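Local coordinates for protein HAD-superfamily hydrolase, subfamily IA, variant 1 (Ehrlichia chaffeensis, PDB 3KZX) that probably hydrolyses 2-phosphoglycolate to glycolate and phosphate, as a phosphatase of the HAD-like hydrolase superfamily, at residues Thr26-Asp31 and Phe181-Ser186; Phe146-Gly151 and Leu166-Asn171; Pro160-Val165 and Ala193-Cys198. All blocks are in the same frame, centred on the assembly; numbering follows the deposited sequence. Where two conformers were deposited one is given.

Contact 1: residues Thr26-Asp31 and Phe181-Ser186; sequences TAVIFD and FFIGDS
The phenyl ring of F182 carries the CG2 methyl of I29 over one face, a CH-pi contact with CG2 4.2 Å from the ring centroid and displaced toward the rim. At the ring edge, in its plane, lies the backbone N of D31, 3.8 Å from CE2. CG of F182, anti to the backbone N (chi1 -173°), lies beside the carbonyl carbon and brings the ring close to I29 and D31. On the opposite face of the sheet the F30 ring meets I183 obliquely, CE1 lying 3.6 Å from CD1; the same I183 CD1 touches V28 CG1 at 3.5 Å, so one methyl touches both. Between these two layers of side chains the strands run parallel. I29 N donates to F181 O at 2.7 Å, and I29 O accepts from I183 N; bonds from F181 N to A27 O and from D31 N to I183 O flank the pair. Beyond the ladder, D31 OD2 and D185 OD1 approach to 3.7 Å as like charges, and K159 forms a salt bridge with that D31 oxygen. Apolar contacts and backbone bonds thus hold two central strands side by side, while acidic groups gather at their carboxyl ends, consistent with the usual place of the HAD active site.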
loop_
_atom_site.group_PDB
_atom_site.type_symbol
_atom_site.label_atom_id
_atom_site.label_comp_id
_atom_site.label_asym_id
_atom_site.label_seq_id
_atom_site.Cartn_x
_atom_site.Cartn_y
_atom_site.Cartn_z
ATOM N N THR A 26 9.302 4.980 16.420
ATOM C CA THR A 26 9.886 3.727 16.871
ATOM C C THR A 26 9.767 2.617 15.818
ATOM O O THR A 26 10.517 1.648 15.843
ATOM C CB THR A 26 9.183 3.219 18.171
ATOM O OG1 THR A 26 7.758 3.163 17.919
ATOM C CG2 THR A 26 9.533 4.129 19.371
ATOM N N ALA A 27 8.790 2.735 14.911
ATOM C CA ALA A 27 8.656 1.839 13.775
ATOM C C ALA A 27 7.813 2.505 12.692
ATOM O O ALA A 27 7.040 3.432 12.988
ATOM C CB ALA A 27 8.009 0.506 14.217
ATOM N N VAL A 28 7.970 2.070 11.453
ATOM C CA VAL A 28 7.156 2.615 10.359
ATOM C C VAL A 28 6.518 1.431 9.642
ATOM O O VAL A 28 7.199 0.558 9.136
ATOM C CB VAL A 28 7.959 3.468 9.366
ATOM C CG1 VAL A 28 7.038 3.997 8.196
ATOM C CG2 VAL A 28 8.646 4.638 10.104
ATOM N N ILE A 29 5.196 1.436 9.591
ATOM C CA ILE A 29 4.430 0.409 8.897
ATOM C C ILE A 29 3.928 1.003 7.582
ATOM O O ILE A 29 3.465 2.130 7.563
ATOM C CB ILE A 29 3.244 -0.103 9.757
ATOM C CG1 ILE A 29 3.743 -0.637 11.112
ATOM C CG2 ILE A 29 2.496 -1.242 9.020
ATOM C CD1 ILE A 29 2.625 -1.064 12.039
ATOM N N PHE A 30 4.006 0.218 6.493
ATOM C CA PHE A 30 3.556 0.639 5.171
ATOM C C PHE A 30 2.470 -0.260 4.651
ATOM O O PHE A 30 2.541 -1.459 4.830
ATOM C CB PHE A 30 4.695 0.566 4.150
ATOM C CG PHE A 30 5.802 1.561 4.373
ATOM C CD1 PHE A 30 5.759 2.816 3.757
ATOM C CD2 PHE A 30 6.888 1.264 5.184
ATOM C CE1 PHE A 30 6.759 3.732 3.939
ATOM C CE2 PHE A 30 7.907 2.210 5.375
ATOM C CZ PHE A 30 7.842 3.421 4.748
ATOM N N ASP A 31 1.498 0.304 3.954
ATOM C CA ASP A 31 0.656 -0.511 3.109
ATOM C C ASP A 31 1.386 -0.716 1.790
ATOM O O ASP A 31 2.354 0.009 1.485
ATOM C CB ASP A 31 -0.666 0.214 2.881
ATOM C CG ASP A 31 -1.797 -0.727 2.409
ATOM O OD1 ASP A 31 -1.564 -1.931 2.177
ATOM O OD2 ASP A 31 -2.933 -0.234 2.311
ATOM N N PHE A 181 4.339 4.844 13.219
ATOM C CA PHE A 181 3.668 5.510 12.087
ATOM C C PHE A 181 3.143 4.465 11.115
ATOM O O PHE A 181 3.913 3.604 10.659
ATOM C CB PHE A 181 4.641 6.415 11.291
ATOM C CG PHE A 181 5.242 7.571 12.075
ATOM C CD1 PHE A 181 4.859 7.870 13.380
ATOM C CD2 PHE A 181 6.132 8.436 11.431
ATOM C CE1 PHE A 181 5.419 8.955 14.067
ATOM C CE2 PHE A 181 6.697 9.531 12.105
ATOM C CZ PHE A 181 6.345 9.786 13.419
ATOM N N PHE A 182 1.850 4.509 10.801
ATOM C CA PHE A 182 1.287 3.649 9.777
ATOM C C PHE A 182 0.964 4.507 8.563
ATOM O O PHE A 182 -0.036 5.230 8.554
ATOM C CB PHE A 182 0.027 2.897 10.274
ATOM C CG PHE A 182 -0.512 1.835 9.290
ATOM C CD1 PHE A 182 -1.616 1.083 9.621
ATOM C CD2 PHE A 182 0.052 1.620 8.046
ATOM C CE1 PHE A 182 -2.154 0.148 8.756
ATOM C CE2 PHE A 182 -0.484 0.646 7.164
ATOM C CZ PHE A 182 -1.584 -0.092 7.556
ATOM N N ILE A 183 1.845 4.418 7.555
ATOM C CA ILE A 183 1.689 5.115 6.275
ATOM C C ILE A 183 0.817 4.298 5.342
ATOM O O ILE A 183 1.121 3.187 4.987
ATOM C CB ILE A 183 3.028 5.463 5.588
ATOM C CG1 ILE A 183 3.898 6.307 6.513
ATOM C CG2 ILE A 183 2.735 6.242 4.262
ATOM C CD1 ILE A 183 5.408 6.329 6.112
ATOM N N GLY A 184 -0.335 4.867 5.012
ATOM C CA GLY A 184 -1.341 4.208 4.223
ATOM C C GLY A 184 -2.222 5.198 3.499
ATOM O O GLY A 184 -2.402 6.365 3.908
ATOM N N ASP A 185 -2.797 4.731 2.412
ATOM C CA ASP A 185 -3.619 5.572 1.543
ATOM C C ASP A 185 -5.098 5.535 1.871
ATOM O O ASP A 185 -5.819 6.488 1.548
ATOM C CB ASP A 185 -3.457 5.187 0.078
ATOM C CG ASP A 185 -3.973 3.808 -0.198
ATOM O OD1 ASP A 185 -3.331 2.867 0.268
ATOM O OD2 ASP A 185 -5.032 3.683 -0.837
ATOM N N SER A 186 -5.549 4.466 2.507
ATOM C CA SER A 186 -6.974 4.188 2.634
ATOM C C SER A 186 -7.542 4.519 3.993
ATOM O O SER A 186 -6.838 4.579 5.002
ATOM C CB SER A 186 -7.265 2.705 2.342
ATOM O OG SER A 186 -6.694 1.883 3.341
#

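Contact 2: residues Phe146-Gly151 and Leu166-Asn171; sequences FDSIIG and LAALTN
S148 and I150, two residues apart on strand 148-152, both point at A168 of helix 163-172. This is the tight part of the contact: A168 CB touches S148 OG and I150 CG1 alike, and the small alanine lets the helix backbone come close, so that A168 CA lies 3.5 Å from S148 OG and A168 N 3.8 Å from I150 CG1. At the tip of the isoleucine, CD1 bends toward A167 CB at 4.2 Å. The looser side is formed by N171, an exposed residue whose side chain crosses that of I150 at about a right angle. Its OD1 is 3.8 Å from I150 CD1 and 3.6 Å from S148 OG, and a water joins the two polar groups, donating to N171 OD1 at 3.0 Å and also pairing with S148 OG, which chi1 180° turns onto A168 CA. Solvent therefore completes polar contacts where the apolar packing ends. The axes of the strand and helix segments lie 8.0 Å apart, their directions differing by 157°, so the helix runs back nearly antiparallel. Since helix 163-172 is followed by the parallel strand 180-184, this is the first half of a beta-alpha-beta crossover in the Rossmann-like HAD fold.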
loop_
_atom_site.group_PDB
_atom_site.type_symbol
_atom_site.label_atom_id
_atom_site.label_comp_id
_atom_site.label_asym_id
_atom_site.label_seq_id
_atom_site.Cartn_x
_atom_site.Cartn_y
_atom_site.Cartn_z
ATOM N N PHE A 146 12.154 -5.162 5.586
ATOM C CA PHE A 146 10.970 -5.341 6.451
ATOM C C PHE A 146 11.136 -6.425 7.451
ATOM O O PHE A 146 11.472 -7.571 7.099
ATOM C CB PHE A 146 9.728 -5.609 5.607
ATOM C CG PHE A 146 9.464 -4.528 4.625
ATOM C CD1 PHE A 146 9.034 -3.265 5.071
ATOM C CD2 PHE A 146 9.698 -4.716 3.287
ATOM C CE1 PHE A 146 8.855 -2.260 4.188
ATOM C CE2 PHE A 146 9.506 -3.686 2.397
ATOM C CZ PHE A 146 9.092 -2.465 2.853
ATOM N N ASP A 147 10.917 -6.086 8.714
ATOM C CA ASP A 147 11.069 -7.080 9.763
ATOM C C ASP A 147 9.817 -7.905 10.008
ATOM O O ASP A 147 9.871 -8.893 10.731
ATOM C CB ASP A 147 11.624 -6.444 11.014
ATOM C CG ASP A 147 13.101 -6.060 10.832
ATOM O OD1 ASP A 147 13.433 -4.900 10.966
ATOM O OD2 ASP A 147 13.915 -6.929 10.479
ATOM N N SER A 148 8.704 -7.519 9.380
ATOM C CA SER A 148 7.475 -8.306 9.418
ATOM C C SER A 148 6.651 -7.940 8.198
ATOM O O SER A 148 6.545 -6.758 7.878
ATOM C CB SER A 148 6.660 -7.949 10.653
ATOM O OG SER A 148 5.454 -8.703 10.695
ATOM N N ILE A 149 6.062 -8.928 7.535
ATOM C CA ILE A 149 5.185 -8.664 6.413
ATOM C C ILE A 149 3.925 -9.458 6.672
ATOM O O ILE A 149 3.985 -10.700 6.655
ATOM C CB ILE A 149 5.807 -9.113 5.058
ATOM C CG1 ILE A 149 7.042 -8.266 4.700
ATOM C CG2 ILE A 149 4.791 -9.024 3.923
ATOM C CD1 ILE A 149 7.950 -8.873 3.660
ATOM N N ILE A 150 2.816 -8.738 6.909
ATOM C CA ILE A 150 1.491 -9.290 7.231
ATOM C C ILE A 150 0.499 -8.993 6.057
ATOM O O ILE A 150 0.340 -7.842 5.634
ATOM C CB ILE A 150 0.943 -8.654 8.521
ATOM C CG1 ILE A 150 1.898 -8.942 9.703
ATOM C CG2 ILE A 150 -0.485 -9.168 8.839
ATOM C CD1 ILE A 150 2.007 -10.439 10.071
ATOM N N GLY A 151 -0.109 -10.043 5.532
ATOM C CA GLY A 151 -1.147 -9.951 4.520
ATOM C C GLY A 151 -2.406 -10.645 4.997
ATOM O O GLY A 151 -2.452 -11.185 6.136
ATOM N N LEU A 166 -1.340 -5.075 14.924
ATOM C CA LEU A 166 -0.833 -5.562 16.174
ATOM C C LEU A 166 0.042 -6.806 15.949
ATOM O O LEU A 166 1.001 -7.018 16.682
ATOM C CB LEU A 166 -1.967 -5.834 17.171
ATOM C CG LEU A 166 -2.754 -4.595 17.654
ATOM C CD1 LEU A 166 -3.920 -4.959 18.595
ATOM C CD2 LEU A 166 -1.773 -3.639 18.290
ATOM N N ALA A 167 -0.282 -7.609 14.932
ATOM C CA ALA A 167 0.503 -8.765 14.586
ATOM C C ALA A 167 1.893 -8.379 14.115
ATOM O O ALA A 167 2.873 -8.981 14.569
ATOM C CB ALA A 167 -0.202 -9.635 13.548
ATOM N N ALA A 168 1.983 -7.399 13.210
ATOM C CA ALA A 168 3.295 -6.903 12.759
ATOM C C ALA A 168 4.125 -6.407 13.939
ATOM O O ALA A 168 5.342 -6.696 14.044
ATOM C CB ALA A 168 3.116 -5.775 11.708
ATOM N N LEU A 169 3.484 -5.673 14.842
ATOM C CA LEU A 169 4.207 -5.083 15.992
ATOM C C LEU A 169 4.668 -6.156 16.977
ATOM O O LEU A 169 5.780 -6.068 17.508
ATOM C CB LEU A 169 3.356 -4.026 16.703
ATOM C CG LEU A 169 3.081 -2.741 15.913
ATOM C CD1 LEU A 169 1.975 -1.875 16.604
ATOM C CD2 LEU A 169 4.371 -1.897 15.738
ATOM N N THR A 170 3.845 -7.191 17.181
ATOM C CA THR A 170 4.281 -8.352 17.950
ATOM C C THR A 170 5.544 -8.972 17.309
ATOM O O THR A 170 6.535 -9.265 18.021
ATOM C CB THR A 170 3.145 -9.368 18.115
ATOM O OG1 THR A 170 2.116 -8.761 18.870
ATOM C CG2 THR A 170 3.594 -10.659 18.840
ATOM N N ASN A 171 5.531 -9.122 15.979
ATOM C CA ASN A 171 6.626 -9.826 15.287
ATOM C C ASN A 171 7.896 -8.996 15.186
ATOM O O ASN A 171 8.970 -9.571 15.138
ATOM C CB ASN A 171 6.236 -10.254 13.885
ATOM C CG ASN A 171 5.072 -11.260 13.855
ATOM O OD1 ASN A 171 4.424 -11.440 12.807
ATOM N ND2 ASN A 171 4.789 -11.887 14.978
HETATM O O HOH W 1 6.031 -11.142 10.274
#

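Contact 3: residues Pro160-Val165 and Ala193-Cys198; sequences PSPEPV and AIEAGC
P162 lays its ring against the carboxyl-terminal end of helix 187-195, and each ring carbon has its own neighbours there. CB rests on the backbone, 3.6 Å from A196 N and 3.7 Å from the carbonyl carbon of E195, and it also meets the A196 methyl. CG, the next atom round, packs on E195 CB at 3.9 Å. CD, where the ring closes back on the proline nitrogen, touches that same E195 CB and approaches E195 OE2 to 3.4 Å. The glutamate crosses the proline obliquely, its chain extended beyond CG so that the carboxylate reaches along the ring toward P160. E195 was modelled in two conformers, so the position of its exposed carboxylate is less certain than that of its CB.

Three residues on, within helix 163-172, V165 forms the buried part of the contact. Its CG1, anti to the backbone N (chi1 169°), meets A196 CB at 3.6 Å and lies 4.2 Å from C198 SG, so the A196 methyl touches both P162 and V165. Both chain turns are shaped by backbone-directed bonds. S161 OG accepts from E163 N at 3.0 Å, capping the start of helix 163-172, while a Schellman motif with positive phi at G197 follows helix 187-195 and brings C198 back toward the valine. On the proline side, P160 follows a cis peptide after K159, the lysine paired with D31, and S161 O accepts a hydrogen bond from S192 OG. The direct contact between 160-165 and 193-198 is thus chiefly van der Waals: hydrocarbon packs inside and a carboxylate skirts the proline at the surface, so the loop and helix 163-172 pack on the end of helix 187-195 by apolar fit, with the S192 OG to S161 O bond as a polar tie beside it.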
loop_
_atom_site.group_PDB
_atom_site.type_symbol
_atom_site.label_atom_id
_atom_site.label_comp_id
_atom_site.label_asym_id
_atom_site.label_seq_id
_atom_site.Cartn_x
_atom_site.Cartn_y
_atom_site.Cartn_z
ATOM N N PRO A 160 -10.137 -3.058 8.158
ATOM C CA PRO A 160 -9.744 -2.084 9.206
ATOM C C PRO A 160 -9.585 -2.619 10.645
ATOM O O PRO A 160 -9.374 -1.821 11.563
ATOM C CB PRO A 160 -10.882 -1.082 9.177
ATOM C CG PRO A 160 -12.050 -1.911 8.807
ATOM C CD PRO A 160 -11.561 -2.917 7.813
ATOM N N SER A 161 -9.665 -3.925 10.840
ATOM C CA SER A 161 -9.368 -4.481 12.155
ATOM C C SER A 161 -7.955 -4.051 12.515
ATOM O O SER A 161 -7.084 -4.010 11.636
ATOM C CB SER A 161 -9.386 -6.017 12.163
ATOM O OG SER A 161 -8.850 -6.514 13.397
ATOM N N PRO A 162 -7.714 -3.786 13.804
ATOM C CA PRO A 162 -6.356 -3.535 14.279
ATOM C C PRO A 162 -5.450 -4.766 14.326
ATOM O O PRO A 162 -4.215 -4.618 14.370
ATOM C CB PRO A 162 -6.581 -2.976 15.680
ATOM C CG PRO A 162 -7.801 -3.674 16.139
ATOM C CD PRO A 162 -8.690 -3.681 14.903
ATOM N N GLU A 163 -6.043 -5.955 14.313
ATOM C CA GLU A 163 -5.295 -7.195 14.503
ATOM C C GLU A 163 -4.059 -7.372 13.599
ATOM O O GLU A 163 -3.002 -7.777 14.095
ATOM C CB GLU A 163 -6.220 -8.429 14.368
ATOM C CG GLU A 163 -5.507 -9.784 14.619
ATOM C CD GLU A 163 -6.398 -11.045 14.371
ATOM O OE1 GLU A 163 -7.591 -10.949 14.079
ATOM O OE2 GLU A 163 -5.849 -12.133 14.438
ATOM N N PRO A 164 -4.166 -7.079 12.281
ATOM C CA PRO A 164 -2.979 -7.214 11.429
ATOM C C PRO A 164 -1.836 -6.266 11.787
ATOM O O PRO A 164 -0.650 -6.639 11.632
ATOM C CB PRO A 164 -3.501 -6.875 10.021
ATOM C CG PRO A 164 -4.933 -6.998 10.071
ATOM C CD PRO A 164 -5.373 -6.799 11.482
ATOM N N VAL A 165 -2.177 -5.062 12.254
ATOM C CA VAL A 165 -1.185 -4.102 12.709
ATOM C C VAL A 165 -0.529 -4.608 13.983
ATOM O O VAL A 165 0.688 -4.543 14.116
ATOM C CB VAL A 165 -1.793 -2.698 12.950
ATOM C CG1 VAL A 165 -0.799 -1.799 13.677
ATOM C CG2 VAL A 165 -2.257 -2.084 11.585
ATOM N N ALA A 193 -4.941 1.728 12.070
ATOM C CA ALA A 193 -3.892 2.391 12.848
ATOM C C ALA A 193 -4.438 2.938 14.161
ATOM O O ALA A 193 -3.879 2.672 15.233
ATOM C CB ALA A 193 -3.304 3.531 12.042
ATOM N N ILE A 194 -5.539 3.696 14.064
ATOM C CA ILE A 194 -6.187 4.309 15.243
ATOM C C ILE A 194 -6.657 3.256 16.237
ATOM O O ILE A 194 -6.368 3.378 17.439
ATOM C CB ILE A 194 -7.345 5.223 14.820
ATOM C CG1 ILE A 194 -6.833 6.438 14.049
ATOM C CG2 ILE A 194 -8.177 5.729 16.028
ATOM C CD1 ILE A 194 -7.974 7.317 13.526
ATOM N N GLU A 195 -7.309 2.188 15.746
ATOM C CA GLU A 195 -7.833 1.101 16.599
ATOM C C GLU A 195 -6.668 0.357 17.273
ATOM O O GLU A 195 -6.810 -0.201 18.362
ATOM C CB GLU A 195 -8.704 0.109 15.784
ATOM C CG GLU A 195 -10.157 0.626 15.364
ATOM C CD GLU A 195 -11.118 -0.485 14.869
ATOM O OE1 GLU A 195 -11.780 -0.319 13.794
ATOM O OE2 GLU A 195 -11.225 -1.524 15.553
ATOM N N ALA A 196 -5.512 0.347 16.613
ATOM C CA ALA A 196 -4.300 -0.275 17.156
ATOM C C ALA A 196 -3.487 0.607 18.104
ATOM O O ALA A 196 -2.514 0.137 18.656
ATOM C CB ALA A 196 -3.380 -0.749 16.027
ATOM N N GLY A 197 -3.867 1.866 18.253
ATOM C CA GLY A 197 -3.155 2.790 19.150
ATOM C C GLY A 197 -1.931 3.442 18.523
ATOM O O GLY A 197 -1.047 3.944 19.257
ATOM N N CYS A 198 -1.880 3.432 17.193
ATOM C CA CYS A 198 -0.740 3.900 16.415
ATOM C C CYS A 198 -1.095 5.194 15.657
ATOM O O CYS A 198 -2.233 5.636 15.688
ATOM C CB CYS A 198 -0.286 2.808 15.447
ATOM S SG CYS A 198 0.294 1.299 16.242
#

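Contact 1 is the core of the set, joining two central strands by a backbone ladder with apolar side chains on both sheet faces. Contacts 2 and 3 share helix 163-172: contact 2, still largely buried but with N171 exposed at its margin, packs it against the sheet at edge strand 148-152, while contact 3, only partly buried, sets it beside the end of helix 187-195. Their chemistry changes accordingly, from main-chain hydrogen bonds in contact 1 to side-chain packing bordered by a water bridge in contact 2 and by an exposed carboxylate modelled in two conformers in contact 3. Apolar residues tie all three together, V165 touching both I29 and F182, and L169 reaching I29 as well as C198.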